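Local coordinates for protein O-methyltransferase (Coxiella burnetii, PDB 3TR6) that probably transfers a methyl group from S-adenosylmethionine to a hydroxyl oxygen of its acceptor, and is seen here with S-adenosylhomocysteine and a nickel ion bound, at residues 27-32 with 109-114; 84-89 with 115-120; 159-164 with 204-209. All blocks are in the same frame, centred on the assembly; numbering follows the deposited sequence.

Interaction 1: residues 27-32 with 109-114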
loop_
_atom_site.group_PDB
_atom_site.type_symbol
_atom_site.label_atom_id
_atom_site.label_comp_id
_atom_site.label_asym_id
_atom_site.label_seq_id
_atom_site.Cartn_x
_atom_site.Cartn_y
_atom_site.Cartn_z
ATOM N N PRO A 27 11.767 -3.248 -14.081
ATOM C CA PRO A 27 11.895 -3.607 -15.497
ATOM C C PRO A 27 13.144 -2.964 -16.085
ATOM O O PRO A 27 13.385 -1.780 -15.847
ATOM C CB PRO A 27 10.640 -3.000 -16.131
ATOM C CG PRO A 27 9.676 -2.829 -14.988
ATOM C CD PRO A 27 10.529 -2.500 -13.805
ATOM N N PRO A 28 13.935 -3.737 -16.840
ATOM C CA PRO A 28 15.210 -3.263 -17.389
ATOM C C PRO A 28 15.095 -1.909 -18.079
ATOM O O PRO A 28 16.002 -1.086 -17.952
ATOM C CB PRO A 28 15.600 -4.359 -18.393
ATOM C CG PRO A 28 14.391 -5.246 -18.524
ATOM C CD PRO A 28 13.651 -5.125 -17.235
ATOM N N LEU A 29 13.996 -1.674 -18.785
ATOM C CA LEU A 29 13.813 -0.403 -19.475
ATOM C C LEU A 29 13.768 0.771 -18.499
ATOM O O LEU A 29 14.353 1.819 -18.757
ATOM C CB LEU A 29 12.556 -0.426 -20.348
ATOM C CG LEU A 29 12.314 0.818 -21.209
ATOM C CD1 LEU A 29 11.708 0.436 -22.550
ATOM C CD2 LEU A 29 11.437 1.835 -20.489
ATOM N N LEU A 30 13.071 0.595 -17.379
ATOM C CA LEU A 30 13.008 1.637 -16.357
ATOM C C LEU A 30 14.359 1.832 -15.675
ATOM O O LEU A 30 14.751 2.957 -15.362
ATOM C CB LEU A 30 11.923 1.325 -15.326
ATOM C CG LEU A 30 10.497 1.711 -15.731
ATOM C CD1 LEU A 30 9.485 1.243 -14.690
ATOM C CD2 LEU A 30 10.387 3.215 -15.961
ATOM N N ALA A 31 15.067 0.730 -15.446
ATOM C CA ALA A 31 16.413 0.786 -14.892
ATOM C C ALA A 31 17.306 1.640 -15.788
ATOM O O ALA A 31 18.052 2.495 -15.311
ATOM C CB ALA A 31 16.987 -0.615 -14.747
ATOM N N GLU A 32 17.212 1.403 -17.092
ATOM C CA GLU A 32 17.978 2.150 -18.081
ATOM C C GLU A 32 17.583 3.622 -18.093
ATOM O O GLU A 32 18.432 4.502 -18.243
ATOM C CB GLU A 32 17.767 1.539 -19.467
ATOM C CG GLU A 32 18.259 2.394 -20.615
ATOM C CD GLU A 32 17.878 1.817 -21.965
ATOM O OE1 GLU A 32 17.450 0.642 -22.010
ATOM O OE2 GLU A 32 18.002 2.539 -22.979
ATOM N N TRP A 109 8.802 5.960 -23.381
ATOM C CA TRP A 109 7.487 5.326 -23.368
ATOM C C TRP A 109 7.023 4.900 -24.762
ATOM O O TRP A 109 6.104 4.094 -24.895
ATOM C CB TRP A 109 6.428 6.144 -22.607
ATOM C CG TRP A 109 5.832 7.323 -23.320
ATOM C CD1 TRP A 109 5.258 7.332 -24.559
ATOM C CD2 TRP A 109 5.696 8.654 -22.806
ATOM N NE1 TRP A 109 4.802 8.592 -24.857
ATOM C CE2 TRP A 109 5.057 9.422 -23.795
ATOM C CE3 TRP A 109 6.067 9.274 -21.607
ATOM C CZ2 TRP A 109 4.778 10.779 -23.628
ATOM C CZ3 TRP A 109 5.789 10.620 -21.438
ATOM C CH2 TRP A 109 5.152 11.359 -22.445
ATOM N N GLU A 110 7.672 5.431 -25.793
ATOM C CA GLU A 110 7.510 4.896 -27.137
ATOM C C GLU A 110 8.252 3.570 -27.200
ATOM O O GLU A 110 7.713 2.557 -27.639
ATOM C CB GLU A 110 8.078 5.859 -28.181
ATOM C CG GLU A 110 7.308 7.168 -28.319
ATOM C CD GLU A 110 8.001 8.162 -29.237
ATOM O OE1 GLU A 110 8.998 7.780 -29.887
ATOM O OE2 GLU A 110 7.554 9.329 -29.307
ATOM N N LYS A 111 9.499 3.593 -26.740
ATOM C CA LYS A 111 10.353 2.414 -26.707
ATOM C C LYS A 111 9.729 1.301 -25.868
ATOM O O LYS A 111 10.080 0.128 -26.015
ATOM C CB LYS A 111 11.726 2.788 -26.145
ATOM C CG LYS A 111 12.777 1.691 -26.232
ATOM C CD LYS A 111 14.127 2.194 -25.731
ATOM C CE LYS A 111 15.217 1.148 -25.916
ATOM N NZ LYS A 111 16.547 1.643 -25.460
ATOM N N ALA A 112 8.804 1.678 -24.991
ATOM C CA ALA A 112 8.138 0.717 -24.117
ATOM C C ALA A 112 6.845 0.188 -24.734
ATOM O O ALA A 112 6.281 -0.796 -24.255
ATOM C CB ALA A 112 7.861 1.342 -22.754
ATOM N N GLY A 113 6.385 0.850 -25.794
ATOM C CA GLY A 113 5.169 0.456 -26.485
ATOM C C GLY A 113 3.916 1.078 -25.898
ATOM O O GLY A 113 2.835 0.495 -25.973
ATOM N N LEU A 114 4.052 2.270 -25.322
ATOM C CA LEU A 114 2.944 2.910 -24.614
ATOM C C LEU A 114 2.497 4.214 -25.265
ATOM O O LEU A 114 1.812 5.021 -24.637
ATOM C CB LEU A 114 3.322 3.175 -23.151
ATOM C CG LEU A 114 3.723 1.972 -22.290
ATOM C CD1 LEU A 114 4.246 2.434 -20.939
ATOM C CD2 LEU A 114 2.558 1.010 -22.120
#
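L29, in the first turn of helix 28-40, packs against K111 and A112 where helix 99-111 of the Rossmann-like methyltransferase domain ends in a Schellman motif. The evidence for that motif is the positive phi of G113 (88°) together with two backbone bonds into the last turn, from G113 N to E110 O and from L114 N to W109 O.

The apolar part rests on one methyl group. L29 has CG anti to its backbone N (chi1 -175°), and CD1 reaches the helix end, 4.0 Å from A112 CB. The same methyl lies 3.8 Å from the carbonyl O of K111 and also meets CG of K111, so the lysine stem and the alanine both border it. Y108, on helix 99-111, adds to the surface met by L29 and E32.

The polar part is a salt bridge one helical turn further on, at the protein surface. E32 and K111 both carry extended side chains, which cross at about a right angle. K111 NZ donates to E32 OE2 over 3.0 Å, entering on the syn lone pair of that oxygen, whereas E32 OE1 stays 3.7 Å from NZ.

Interaction 2: residues 84-89 with 115-120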
loop_
_atom_site.group_PDB
_atom_site.type_symbol
_atom_site.label_atom_id
_atom_site.label_comp_id
_atom_site.label_asym_id
_atom_site.label_seq_id
_atom_site.Cartn_x
_atom_site.Cartn_y
_atom_site.Cartn_z
ATOM N N LEU A 84 2.745 0.780 -17.734
ATOM C CA LEU A 84 2.961 -0.642 -17.984
ATOM C C LEU A 84 1.948 -1.533 -17.266
ATOM O O LEU A 84 1.737 -2.684 -17.650
ATOM C CB LEU A 84 4.381 -1.044 -17.583
ATOM C CG LEU A 84 5.514 -0.467 -18.431
ATOM C CD1 LEU A 84 6.844 -0.591 -17.708
ATOM C CD2 LEU A 84 5.566 -1.145 -19.797
ATOM N N ALA A 85 1.328 -1.000 -16.219
ATOM C CA ALA A 85 0.378 -1.775 -15.427
ATOM C C ALA A 85 -1.056 -1.586 -15.914
ATOM O O ALA A 85 -1.954 -2.340 -15.535
ATOM C CB ALA A 85 0.496 -1.412 -13.952
ATOM N N LEU A 86 -1.258 -0.578 -16.758
ATOM C CA LEU A 86 -2.570 -0.277 -17.319
ATOM C C LEU A 86 -3.189 -1.476 -18.018
ATOM O O LEU A 86 -2.505 -2.204 -18.736
ATOM C CB LEU A 86 -2.467 0.875 -18.315
ATOM C CG LEU A 86 -2.398 2.304 -17.782
ATOM C CD1 LEU A 86 -2.117 3.269 -18.923
ATOM C CD2 LEU A 86 -3.688 2.678 -17.060
ATOM N N PRO A 87 -4.497 -1.686 -17.808
ATOM C CA PRO A 87 -5.225 -2.698 -18.579
ATOM C C PRO A 87 -5.312 -2.280 -20.046
ATOM O O PRO A 87 -5.023 -1.122 -20.357
ATOM C CB PRO A 87 -6.610 -2.715 -17.923
ATOM C CG PRO A 87 -6.724 -1.411 -17.214
ATOM C CD PRO A 87 -5.341 -1.052 -16.782
ATOM N N LYS A 88 -5.696 -3.202 -20.925
ATOM C CA LYS A 88 -5.640 -2.967 -22.371
ATOM C C LYS A 88 -6.305 -1.662 -22.807
ATOM O O LYS A 88 -5.846 -1.007 -23.743
ATOM C CB LYS A 88 -6.249 -4.143 -23.140
ATOM C CG LYS A 88 -7.756 -4.288 -22.970
ATOM C CD LYS A 88 -8.346 -5.247 -23.998
ATOM C CE LYS A 88 -8.153 -4.729 -25.419
ATOM N NZ LYS A 88 -8.803 -5.610 -26.433
ATOM N N ASP A 89 -7.381 -1.289 -22.124
ATOM C CA ASP A 89 -8.165 -0.118 -22.502
ATOM C C ASP A 89 -7.900 1.082 -21.597
ATOM O O ASP A 89 -8.677 2.037 -21.576
ATOM C CB ASP A 89 -9.660 -0.457 -22.497
ATOM C CG ASP A 89 -10.133 -1.011 -21.156
ATOM O OD1 ASP A 89 -9.442 -1.888 -20.586
ATOM O OD2 ASP A 89 -11.196 -0.568 -20.665
ATOM N N SER A 115 2.877 4.421 -26.521
ATOM C CA SER A 115 2.548 5.667 -27.207
ATOM C C SER A 115 1.041 5.860 -27.339
ATOM O O SER A 115 0.553 6.990 -27.426
ATOM C CB SER A 115 3.209 5.722 -28.585
ATOM O OG SER A 115 4.620 5.822 -28.471
ATOM N N ASP A 116 0.306 4.754 -27.348
ATOM C CA ASP A 116 -1.143 4.808 -27.498
ATOM C C ASP A 116 -1.856 4.985 -26.160
ATOM O O ASP A 116 -3.001 5.432 -26.116
ATOM C CB ASP A 116 -1.652 3.556 -28.217
ATOM C CG ASP A 116 -1.265 3.531 -29.685
ATOM O OD1 ASP A 116 -1.239 4.612 -30.312
ATOM O OD2 ASP A 116 -0.983 2.431 -30.208
ATOM N N LYS A 117 -1.170 4.643 -25.073
ATOM C CA LYS A 117 -1.761 4.727 -23.743
ATOM C C LYS A 117 -1.390 6.002 -22.997
ATOM O O LYS A 117 -2.187 6.518 -22.214
ATOM C CB LYS A 117 -1.393 3.502 -22.907
ATOM C CG LYS A 117 -2.106 2.238 -23.343
ATOM C CD LYS A 117 -1.725 1.059 -22.468
ATOM C CE LYS A 117 -2.467 -0.192 -22.893
ATOM N NZ LYS A 117 -2.082 -1.363 -22.064
ATOM N N ILE A 118 -0.184 6.512 -23.235
ATOM C CA ILE A 118 0.272 7.711 -22.539
ATOM C C ILE A 118 0.206 8.941 -23.434
ATOM O O ILE A 118 0.622 8.899 -24.589
ATOM C CB ILE A 118 1.711 7.558 -21.992
ATOM C CG1 ILE A 118 1.812 6.331 -21.085
ATOM C CG2 ILE A 118 2.132 8.820 -21.250
ATOM C CD1 ILE A 118 3.185 6.113 -20.514
ATOM N N GLY A 119 -0.329 10.030 -22.892
ATOM C CA GLY A 119 -0.387 11.294 -23.599
ATOM C C GLY A 119 0.155 12.434 -22.759
ATOM O O GLY A 119 -0.296 12.664 -21.636
ATOM N N LEU A 120 1.128 13.153 -23.309
ATOM C CA LEU A 120 1.762 14.262 -22.608
ATOM C C LEU A 120 0.962 15.556 -22.717
ATOM O O LEU A 120 0.658 16.021 -23.815
ATOM C CB LEU A 120 3.176 14.489 -23.145
ATOM C CG LEU A 120 3.860 15.792 -22.726
ATOM C CD1 LEU A 120 3.999 15.882 -21.210
ATOM C CD2 LEU A 120 5.215 15.929 -23.396
HETATM O O HOH W 1 -0.069 -1.346 -20.421
#
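K117, just before strand 118-122, reaches to the loop that follows helix 77-83, and its side chain provides nearly all that residues 115-120 contribute to the contact. Its CB begins the contact at L86, whose CD1 lies 4.1 Å away. CG stands anti to the carbonyl carbon (chi1 -72°), and from there the chain runs fully extended, with the three later torsions all within a degree or so of 180°. CD passes the same methyl, L86 CD1, at 4.2 Å, so the leucine branch borders the stem at two points. The two side chains slide past each other in opposite directions, L86 reaching toward the strand while K117 reaches toward the loop. CE then comes upon backbone oxygens, the nearer being K88 O at 3.6 Å.

At the tip, the ammonium group meets two successive carbonyls. Both direct bonds are weak: K117 NZ lies 3.4 Å from P87 O and 3.5 Å from L86 O. A water makes a shorter link, accepting from K117 NZ at 2.6 Å and donating to L86 O at 3.1 Å. L86 O is therefore approached both directly and through water, and the positive end is placed among carbonyl dipoles. At 2.70 Å resolution the water position deserves some caution.

The contact lies at one border of the central sheet. Strand 118-122 is its outermost strand on this side and pairs in parallel with strand 91-96, K117 and G119 sharing backbone bonds with L92. L86 also packs on L92, while A85 turns to helix 50-63 and L120 to helix 99-111.

Interaction 3: residues 159-164 with 204-209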
loop_
_atom_site.group_PDB
_atom_site.type_symbol
_atom_site.label_atom_id
_atom_site.label_comp_id
_atom_site.label_asym_id
_atom_site.label_seq_id
_atom_site.Cartn_x
_atom_site.Cartn_y
_atom_site.Cartn_z
ATOM N N GLU A 159 -8.156 19.700 -6.692
ATOM C CA GLU A 159 -8.602 19.462 -8.056
ATOM C C GLU A 159 -8.731 17.969 -8.340
ATOM O O GLU A 159 -9.638 17.540 -9.055
ATOM C CB GLU A 159 -7.636 20.107 -9.051
ATOM C CG GLU A 159 -7.593 21.622 -8.975
ATOM C CD GLU A 159 -8.848 22.270 -9.527
ATOM O OE1 GLU A 159 -8.890 22.533 -10.749
ATOM O OE2 GLU A 159 -9.790 22.517 -8.744
ATOM N N SER A 160 -7.822 17.183 -7.773
ATOM C CA SER A 160 -7.823 15.742 -7.986
ATOM C C SER A 160 -9.042 15.072 -7.359
ATOM O O SER A 160 -9.508 14.045 -7.844
ATOM C CB SER A 160 -6.533 15.113 -7.456
ATOM O OG SER A 160 -5.428 15.464 -8.270
ATOM N N LEU A 161 -9.553 15.651 -6.277
ATOM C CA LEU A 161 -10.775 15.142 -5.667
ATOM C C LEU A 161 -11.958 15.290 -6.615
ATOM O O LEU A 161 -12.750 14.366 -6.784
ATOM C CB LEU A 161 -11.069 15.854 -4.348
ATOM C CG LEU A 161 -10.534 15.184 -3.085
ATOM C CD1 LEU A 161 -10.958 15.967 -1.854
ATOM C CD2 LEU A 161 -11.031 13.754 -3.006
ATOM N N LYS A 162 -12.070 16.458 -7.235
ATOM C CA LYS A 162 -13.162 16.729 -8.160
ATOM C C LYS A 162 -13.127 15.758 -9.337
ATOM O O LYS A 162 -14.169 15.309 -9.813
ATOM C CB LYS A 162 -13.083 18.171 -8.676
ATOM C CG LYS A 162 -13.217 19.251 -7.609
ATOM C CD LYS A 162 -13.034 20.635 -8.225
ATOM C CE LYS A 162 -13.353 21.750 -7.240
ATOM N NZ LYS A 162 -12.359 21.851 -6.133
ATOM N N LEU A 163 -11.920 15.435 -9.795
ATOM C CA LEU A 163 -11.732 14.613 -10.987
ATOM C C LEU A 163 -11.837 13.111 -10.721
ATOM O O LEU A 163 -11.955 12.312 -11.653
ATOM C CB LEU A 163 -10.383 14.929 -11.636
ATOM C CG LEU A 163 -10.278 16.259 -12.380
ATOM C CD1 LEU A 163 -8.840 16.746 -12.429
ATOM C CD2 LEU A 163 -10.859 16.142 -13.785
ATOM N N LEU A 164 -11.783 12.727 -9.450
ATOM C CA LEU A 164 -11.807 11.315 -9.091
ATOM C C LEU A 164 -13.220 10.766 -9.034
ATOM O O LEU A 164 -14.136 11.428 -8.542
ATOM C CB LEU A 164 -11.119 11.075 -7.743
ATOM C CG LEU A 164 -9.589 11.018 -7.718
ATOM C CD1 LEU A 164 -9.120 10.677 -6.318
ATOM C CD2 LEU A 164 -9.059 10.010 -8.728
ATOM N N ASP A 204 -9.283 15.383 6.813
ATOM C CA ASP A 204 -10.247 15.407 5.717
ATOM C C ASP A 204 -11.190 14.200 5.753
ATOM O O ASP A 204 -10.760 13.056 5.615
ATOM C CB ASP A 204 -9.516 15.486 4.375
ATOM C CG ASP A 204 -10.456 15.699 3.208
ATOM O OD1 ASP A 204 -11.673 15.839 3.444
ATOM O OD2 ASP A 204 -9.979 15.740 2.055
ATOM N N GLU A 205 -12.479 14.469 5.936
ATOM C CA GLU A 205 -13.477 13.409 6.046
ATOM C C GLU A 205 -14.075 13.012 4.703
ATOM O O GLU A 205 -15.009 12.214 4.645
ATOM C CB GLU A 205 -14.582 13.814 7.023
ATOM C CG GLU A 205 -14.241 13.533 8.478
ATOM C CD GLU A 205 -15.201 14.200 9.441
ATOM O OE1 GLU A 205 -16.032 15.013 8.981
ATOM O OE2 GLU A 205 -15.125 13.917 10.657
ATOM N N ARG A 206 -13.530 13.565 3.626
ATOM C CA ARG A 206 -13.969 13.223 2.281
ATOM C C ARG A 206 -13.228 11.996 1.765
ATOM O O ARG A 206 -13.570 11.441 0.717
ATOM C CB ARG A 206 -13.722 14.398 1.342
ATOM C CG ARG A 206 -14.422 15.673 1.757
ATOM C CD ARG A 206 -14.007 16.830 0.882
ATOM N NE ARG A 206 -12.624 17.222 1.124
ATOM C CZ ARG A 206 -12.016 18.228 0.510
ATOM N NH1 ARG A 206 -12.673 18.948 -0.387
ATOM N NH2 ARG A 206 -10.752 18.512 0.792
ATOM N N VAL A 207 -12.211 11.575 2.512
ATOM C CA VAL A 207 -11.345 10.484 2.085
ATOM C C VAL A 207 -11.033 9.508 3.212
ATOM O O VAL A 207 -11.173 9.834 4.389
ATOM C CB VAL A 207 -9.999 11.016 1.549
ATOM C CG1 VAL A 207 -10.213 11.908 0.347
ATOM C CG2 VAL A 207 -9.254 11.768 2.647
ATOM N N ASP A 208 -10.624 8.304 2.830
ATOM C CA ASP A 208 -9.939 7.389 3.733
ATOM C C ASP A 208 -8.482 7.398 3.301
ATOM O O ASP A 208 -8.189 7.383 2.106
ATOM C CB ASP A 208 -10.513 5.974 3.634
ATOM C CG ASP A 208 -11.900 5.861 4.243
ATOM O OD1 ASP A 208 -12.124 6.441 5.327
ATOM O OD2 ASP A 208 -12.768 5.203 3.630
HETATM N N MSE A 209 -7.564 7.436 4.257
HETATM C CA MSE A 209 -6.162 7.617 3.899
HETATM C C MSE A 209 -5.175 6.751 4.669
HETATM O O MSE A 209 -5.534 6.039 5.609
HETATM C CB MSE A 209 -5.771 9.098 3.988
HETATM C CG MSE A 209 -5.999 9.742 5.351
HETATM SE SE MSE A 209 -4.532 9.425 6.601
HETATM C CE MSE A 209 -3.135 10.479 5.736
#
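R206 and D204 are brought together beneath L161 by their torsions: the arginine bends at chi3 (-70°), and D204 carries CG opposite its backbone N (chi1 -172°), which sets carboxylate and guanidinium side by side. L161 CD1 sits over the centre of one guanidinium face, 3.4 Å from R206 CZ, with all three nitrogens of the group around it. Its other methyl, CD2, packs on V207 CG1 at 3.9 Å, so one branch meets the arginine and the other the first residue of strand 207-212.

D204 fixes the rotation of the arginine. The grip is side-on: R206 NE donates to D204 OD1 at 2.9 Å, nearly in the guanidinium plane, and R206 NH2 reaches D204 OD2 at 3.1 Å with a more tilted approach. D204 OD1 also accepts from R206 N, two residues on, at 2.9 Å, which makes an Asx turn just after helix 189-203; the two donors reach OD1 from opposite faces of the carboxylate plane.

Helix 153-163 supplies further polar partners, Y157 OH bonding to D204 OD2 and E158 forming a salt bridge with R206 NH1. R25 of the second subunit bonds to the carbonyls of D204 and V207, placing this turn at the dimer interface. Carboxylates thus engage the guanidinium through its nitrogens while a leucine methyl covers one flat face, so the arginine's charge is probably well compensated even where it packs on a leucine.

In the fold
Going from the N terminus, interaction 1 joins the first turn of helix 28-40 to the end of helix 99-111 and closes a loop of 76 residues. Interaction 2 opens within that loop, at residues 84-89, but closes beyond it at residues 115-120, spanning 25 residues, so the two cross along the chain. They also touch in space, W109 packing on I118 and L120. Interaction 3 follows in series, closing a loop of 39 residues between helix 153-163 and strand 207-212. Interactions 2 and 3 reach the two outermost strands of the same sheet, 118-122 and 207-212, while interactions 1 and 3 lie on opposite sides of the chain's centre, their centres about 31 Å apart.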